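Aminoglycoside N(6')acetyltransferase (Legionella pneumophila subsp. pneumophila, PDB 3F5B) probably transfers an acyl group, presumably acetyl, to an amine such as the 6'-amino group of aminoglycosides, as a member of the GNAT family. Local coordinates at residues A[71-84]-A[94-106]. Sequence-based numbering, arbitrary orientation.
Sequences DNEIPFAYLITSEI and AVTLDLFICRLDY. With CHX (cyclohexane), chain D.
Phe76 and Tyr106 lie in an offset stack, ring centroids 4.4 Å apart and planes 19° from parallel, with Tyr106 CD2 over one face of the Phe76 ring. Phe76 CG sits between its backbone N and carbonyl carbon (chi1 74°), which turns the ring onto Tyr106; Phe76 CB, placed by the backbone, makes a CH-pi contact over the tyrosine face. A tyrosine suits this place because its far end is polar: Tyr106 OH donates to the anti lone pair of Asp71 OD2 at 2.6 Å, while Asp71 OD1 is salt-bridged to Arg14. Arg103 suits its place by offering Ile74 CG2 a flat guanidinium face while its N-H groups grip Asp105 side-on and reach Pro75 O through a water.

Beyond this end, 74-84 and 94-101 form an antiparallel hairpin, the central strands of the GNAT sheet. Paired bonds join Tyr78 with Phe100, Ile80 with Asp98 and Ser82 with Thr96. Beta-branched Thr81 packs CG2 on Leu97 CD1 at 3.6 Å, and both side chains touch Phe119 of helix 109-123, while Thr81 OG1 is hydrogen-bonded to Trp67 NE1. On the other face Tyr78 and Phe100 run side by side, their rings barely overlapping; Tyr78 OH is hydrogen-bonded to His66 ND1. Ile80 CD1 meets the edge of Phe100 at CE2, 3.9 Å away, and cyclohexane, also lined by Asp98 and Leu99, lies over one face, offset toward the rim.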
loop_
_atom_site.group_PDB
_atom_site.type_symbol
_atom_site.label_atom_id
_atom_site.label_comp_id
_atom_site.label_asym_id
_atom_site.label_seq_id
_atom_site.Cartn_x
_atom_site.Cartn_y
_atom_site.Cartn_z
ATOM N N ASP A 71 -4.594 -4.366 -14.224
ATOM C CA ASP A 71 -3.737 -5.015 -15.205
ATOM C C ASP A 71 -4.591 -4.990 -16.483
ATOM O O ASP A 71 -5.510 -5.793 -16.631
ATOM C CB ASP A 71 -3.440 -6.439 -14.749
ATOM C CG ASP A 71 -2.590 -7.211 -15.741
ATOM O OD1 ASP A 71 -1.778 -6.586 -16.474
ATOM O OD2 ASP A 71 -2.740 -8.445 -15.767
ATOM N N ASN A 72 -4.319 -4.019 -17.359
ATOM C CA ASN A 72 -5.216 -3.686 -18.476
ATOM C C ASN A 72 -6.630 -3.433 -17.952
ATOM O O ASN A 72 -6.825 -2.579 -17.070
ATOM C CB ASN A 72 -5.185 -4.790 -19.540
ATOM C CG ASN A 72 -3.854 -4.862 -20.248
ATOM O OD1 ASN A 72 -3.140 -3.847 -20.360
ATOM N ND2 ASN A 72 -3.498 -6.061 -20.742
ATOM N N GLU A 73 -7.598 -4.216 -18.418
ATOM C CA GLU A 73 -8.970 -4.091 -17.939
ATOM C C GLU A 73 -9.249 -4.762 -16.583
ATOM O O GLU A 73 -10.334 -4.634 -16.072
ATOM C CB GLU A 73 -9.990 -4.588 -18.995
ATOM C CG GLU A 73 -9.396 -5.339 -20.223
ATOM C CD GLU A 73 -8.834 -6.744 -19.919
ATOM O OE1 GLU A 73 -7.599 -6.844 -19.742
ATOM O OE2 GLU A 73 -9.615 -7.747 -19.889
ATOM N N ILE A 74 -8.274 -5.456 -16.010
ATOM C CA ILE A 74 -8.522 -6.276 -14.835
ATOM C C ILE A 74 -8.097 -5.586 -13.514
ATOM O O ILE A 74 -6.915 -5.451 -13.251
ATOM C CB ILE A 74 -7.813 -7.669 -15.008
ATOM C CG1 ILE A 74 -8.349 -8.415 -16.255
ATOM C CG2 ILE A 74 -7.854 -8.528 -13.745
ATOM C CD1 ILE A 74 -9.842 -8.721 -16.234
ATOM N N PRO A 75 -9.068 -5.171 -12.674
ATOM C CA PRO A 75 -8.701 -4.672 -11.338
ATOM C C PRO A 75 -8.276 -5.831 -10.429
ATOM O O PRO A 75 -8.860 -6.910 -10.501
ATOM C CB PRO A 75 -10.000 -4.006 -10.849
ATOM C CG PRO A 75 -11.130 -4.895 -11.512
ATOM C CD PRO A 75 -10.533 -5.291 -12.868
ATOM N N PHE A 76 -7.255 -5.642 -9.602
ATOM C CA PHE A 76 -6.704 -6.779 -8.861
ATOM C C PHE A 76 -6.160 -6.429 -7.477
ATOM O O PHE A 76 -5.879 -7.340 -6.697
ATOM C CB PHE A 76 -5.629 -7.526 -9.690
ATOM C CG PHE A 76 -4.308 -6.780 -9.802
ATOM C CD1 PHE A 76 -3.309 -6.972 -8.869
ATOM C CD2 PHE A 76 -4.084 -5.878 -10.839
ATOM C CE1 PHE A 76 -2.074 -6.272 -8.940
ATOM C CE2 PHE A 76 -2.866 -5.170 -10.939
ATOM C CZ PHE A 76 -1.868 -5.351 -9.979
ATOM N N ALA A 77 -5.970 -5.131 -7.174
ATOM C CA ALA A 77 -5.448 -4.748 -5.862
ATOM C C ALA A 77 -6.076 -3.469 -5.362
ATOM O O ALA A 77 -6.579 -2.654 -6.148
ATOM C CB ALA A 77 -3.886 -4.580 -5.912
ATOM N N TYR A 78 -5.981 -3.276 -4.053
ATOM C CA TYR A 78 -6.538 -2.116 -3.373
ATOM C C TYR A 78 -5.420 -1.554 -2.486
ATOM O O TYR A 78 -4.759 -2.301 -1.758
ATOM C CB TYR A 78 -7.741 -2.555 -2.552
ATOM C CG TYR A 78 -8.314 -1.582 -1.516
ATOM C CD1 TYR A 78 -8.665 -0.279 -1.860
ATOM C CD2 TYR A 78 -8.579 -2.014 -0.201
ATOM C CE1 TYR A 78 -9.221 0.614 -0.890
ATOM C CE2 TYR A 78 -9.157 -1.140 0.765
ATOM C CZ TYR A 78 -9.464 0.163 0.407
ATOM O OH TYR A 78 -10.010 1.023 1.339
ATOM N N LEU A 79 -5.194 -0.246 -2.609
ATOM C CA LEU A 79 -4.101 0.427 -1.909
ATOM C C LEU A 79 -4.660 1.660 -1.218
ATOM O O LEU A 79 -5.637 2.298 -1.688
ATOM C CB LEU A 79 -2.930 0.790 -2.849
ATOM C CG LEU A 79 -2.427 -0.260 -3.865
ATOM C CD1 LEU A 79 -3.304 -0.265 -5.153
ATOM C CD2 LEU A 79 -0.960 -0.033 -4.255
ATOM N N ILE A 80 -4.027 1.990 -0.099
ATOM C CA ILE A 80 -4.440 3.081 0.781
ATOM C C ILE A 80 -3.180 3.871 1.148
ATOM O O ILE A 80 -2.200 3.285 1.622
ATOM C CB ILE A 80 -5.097 2.557 2.078
ATOM C CG1 ILE A 80 -6.266 1.590 1.765
ATOM C CG2 ILE A 80 -5.597 3.770 2.980
ATOM C CD1 ILE A 80 -6.992 1.024 3.023
ATOM N N THR A 81 -3.179 5.178 0.872
ATOM C CA THR A 81 -2.024 6.014 1.200
ATOM C C THR A 81 -2.422 7.203 2.081
ATOM O O THR A 81 -3.518 7.738 1.956
ATOM C CB THR A 81 -1.301 6.534 -0.061
ATOM O OG1 THR A 81 -2.195 7.339 -0.833
ATOM C CG2 THR A 81 -0.819 5.336 -0.963
ATOM N N SER A 82 -1.522 7.626 2.957
ATOM C CA SER A 82 -1.730 8.884 3.645
ATOM C C SER A 82 -0.409 9.554 3.851
ATOM O O SER A 82 0.629 8.885 4.015
ATOM C CB SER A 82 -2.419 8.665 4.978
ATOM O OG SER A 82 -1.695 7.723 5.755
ATOM N N GLU A 83 -0.446 10.881 3.856
ATOM C CA GLU A 83 0.776 11.665 3.913
ATOM C C GLU A 83 1.127 12.067 5.323
ATOM O O GLU A 83 0.265 12.218 6.192
ATOM C CB GLU A 83 0.711 12.889 2.995
ATOM C CG GLU A 83 -0.409 13.860 3.316
ATOM C CD GLU A 83 -0.968 14.597 2.084
ATOM O OE1 GLU A 83 -1.919 15.393 2.273
ATOM O OE2 GLU A 83 -0.484 14.374 0.940
ATOM N N ILE A 84 2.425 12.204 5.534
ATOM C CA ILE A 84 2.978 12.641 6.801
ATOM C C ILE A 84 3.655 13.961 6.507
ATOM O O ILE A 84 4.395 14.073 5.531
ATOM C CB ILE A 84 3.994 11.596 7.327
ATOM C CG1 ILE A 84 3.260 10.290 7.656
ATOM C CG2 ILE A 84 4.785 12.127 8.527
ATOM C CD1 ILE A 84 4.055 9.072 7.355
ATOM N N ALA A 94 6.685 12.056 4.385
ATOM C CA ALA A 94 6.641 10.641 4.036
ATOM C C ALA A 94 5.220 10.219 3.662
ATOM O O ALA A 94 4.243 10.833 4.107
ATOM C CB ALA A 94 7.158 9.801 5.191
ATOM N N VAL A 95 5.106 9.179 2.841
ATOM C CA VAL A 95 3.798 8.577 2.544
ATOM C C VAL A 95 3.725 7.195 3.191
ATOM O O VAL A 95 4.675 6.415 3.113
ATOM C CB VAL A 95 3.497 8.504 1.012
ATOM C CG1 VAL A 95 4.491 7.625 0.286
ATOM C CG2 VAL A 95 2.087 7.997 0.750
ATOM N N THR A 96 2.608 6.903 3.837
ATOM C CA THR A 96 2.396 5.587 4.433
ATOM C C THR A 96 1.477 4.821 3.486
ATOM O O THR A 96 0.463 5.366 3.043
ATOM C CB THR A 96 1.755 5.681 5.839
ATOM O OG1 THR A 96 2.594 6.480 6.686
ATOM C CG2 THR A 96 1.568 4.269 6.469
ATOM N N LEU A 97 1.859 3.576 3.186
ATOM C CA LEU A 97 1.170 2.715 2.240
ATOM C C LEU A 97 0.563 1.493 2.936
ATOM O O LEU A 97 1.196 0.853 3.789
ATOM C CB LEU A 97 2.152 2.248 1.146
ATOM C CG LEU A 97 1.665 1.337 0.029
ATOM C CD1 LEU A 97 0.537 2.042 -0.808
ATOM C CD2 LEU A 97 2.889 0.966 -0.831
ATOM N N ASP A 98 -0.678 1.188 2.570
ATOM C CA ASP A 98 -1.290 -0.098 2.878
ATOM C C ASP A 98 -1.707 -0.699 1.569
ATOM O O ASP A 98 -2.282 0.009 0.725
ATOM C CB ASP A 98 -2.565 0.104 3.640
ATOM C CG ASP A 98 -2.386 -0.006 5.102
ATOM O OD1 ASP A 98 -2.682 -1.113 5.626
ATOM O OD2 ASP A 98 -1.990 1.012 5.721
ATOM N N LEU A 99 -1.479 -1.999 1.402
ATOM C CA LEU A 99 -1.900 -2.630 0.155
ATOM C C LEU A 99 -2.458 -4.028 0.352
ATOM O O LEU A 99 -2.054 -4.753 1.284
ATOM C CB LEU A 99 -0.770 -2.611 -0.876
ATOM C CG LEU A 99 0.464 -3.443 -0.571
ATOM C CD1 LEU A 99 0.377 -4.765 -1.336
ATOM C CD2 LEU A 99 1.765 -2.717 -0.952
ATOM N N PHE A 100 -3.352 -4.392 -0.560
ATOM C CA PHE A 100 -4.085 -5.625 -0.514
ATOM C C PHE A 100 -4.172 -6.178 -1.925
ATOM O O PHE A 100 -4.836 -5.582 -2.806
ATOM C CB PHE A 100 -5.495 -5.365 0.053
ATOM C CG PHE A 100 -5.486 -4.626 1.376
ATOM C CD1 PHE A 100 -5.379 -5.334 2.585
ATOM C CD2 PHE A 100 -5.573 -3.240 1.417
ATOM C CE1 PHE A 100 -5.344 -4.673 3.813
ATOM C CE2 PHE A 100 -5.542 -2.553 2.651
ATOM C CZ PHE A 100 -5.436 -3.290 3.858
ATOM N N ILE A 101 -3.484 -7.294 -2.168
ATOM C CA ILE A 101 -3.627 -7.964 -3.448
ATOM C C ILE A 101 -4.843 -8.883 -3.312
ATOM O O ILE A 101 -4.774 -9.909 -2.637
ATOM C CB ILE A 101 -2.379 -8.836 -3.873
ATOM C CG1 ILE A 101 -1.058 -8.096 -3.724
ATOM C CG2 ILE A 101 -2.585 -9.424 -5.306
ATOM C CD1 ILE A 101 -0.976 -6.792 -4.425
ATOM N N CYS A 102 -5.920 -8.530 -3.997
ATOM C CA CYS A 102 -7.216 -9.117 -3.741
ATOM C C CYS A 102 -7.633 -10.233 -4.686
ATOM O O CYS A 102 -8.601 -10.935 -4.393
ATOM C CB CYS A 102 -8.269 -8.007 -3.755
ATOM S SG CYS A 102 -7.927 -6.797 -2.427
ATOM N N ARG A 103 -6.928 -10.378 -5.809
ATOM C CA ARG A 103 -7.143 -11.523 -6.711
ATOM C C ARG A 103 -6.057 -12.553 -6.448
ATOM O O ARG A 103 -4.868 -12.214 -6.483
ATOM C CB ARG A 103 -7.076 -11.088 -8.184
ATOM C CG ARG A 103 -8.310 -10.387 -8.727
ATOM C CD ARG A 103 -8.151 -10.170 -10.242
ATOM N NE ARG A 103 -8.047 -11.439 -10.992
ATOM C CZ ARG A 103 -8.967 -11.887 -11.836
ATOM N NH1 ARG A 103 -10.069 -11.184 -12.041
ATOM N NH2 ARG A 103 -8.788 -13.026 -12.487
ATOM N N LEU A 104 -6.449 -13.808 -6.192
ATOM C CA LEU A 104 -5.456 -14.847 -5.897
ATOM C C LEU A 104 -4.459 -15.087 -7.030
ATOM O O LEU A 104 -3.320 -15.462 -6.779
ATOM C CB LEU A 104 -6.108 -16.188 -5.492
ATOM C CG LEU A 104 -6.758 -16.221 -4.104
ATOM C CD1 LEU A 104 -7.503 -17.539 -3.913
ATOM C CD2 LEU A 104 -5.728 -16.027 -3.010
ATOM N N ASP A 105 -4.876 -14.843 -8.271
ATOM C CA ASP A 105 -3.995 -15.065 -9.416
ATOM C C ASP A 105 -2.993 -13.930 -9.559
ATOM O O ASP A 105 -2.144 -13.943 -10.461
ATOM C CB ASP A 105 -4.806 -15.340 -10.712
ATOM C CG ASP A 105 -5.964 -14.338 -10.943
ATOM O OD1 ASP A 105 -6.378 -13.615 -10.020
ATOM O OD2 ASP A 105 -6.496 -14.308 -12.077
ATOM N N TYR A 106 -3.028 -12.973 -8.631
ATOM C CA TYR A 106 -2.085 -11.852 -8.702
ATOM C C TYR A 106 -1.089 -11.775 -7.562
ATOM O O TYR A 106 -0.385 -10.783 -7.426
ATOM C CB TYR A 106 -2.840 -10.513 -8.865
ATOM C CG TYR A 106 -3.291 -10.295 -10.297
ATOM C CD1 TYR A 106 -4.439 -10.907 -10.790
ATOM C CD2 TYR A 106 -2.529 -9.503 -11.169
ATOM C CE1 TYR A 106 -4.844 -10.719 -12.128
ATOM C CE2 TYR A 106 -2.904 -9.325 -12.504
ATOM C CZ TYR A 106 -4.061 -9.922 -12.968
ATOM O OH TYR A 106 -4.423 -9.703 -14.264
HETATM C C1 CHX D . -1.581 -5.559 5.732
HETATM C C2 CHX D . -1.836 -5.012 4.324
HETATM C C3 CHX D . -1.233 -3.613 4.146
HETATM C C4 CHX D . 0.297 -3.648 4.235
HETATM C C5 CHX D . 0.817 -4.737 5.194
HETATM C C6 CHX D . -0.195 -5.161 6.277
HETATM O O HOH W 1 -11.083 -8.520 -10.701
#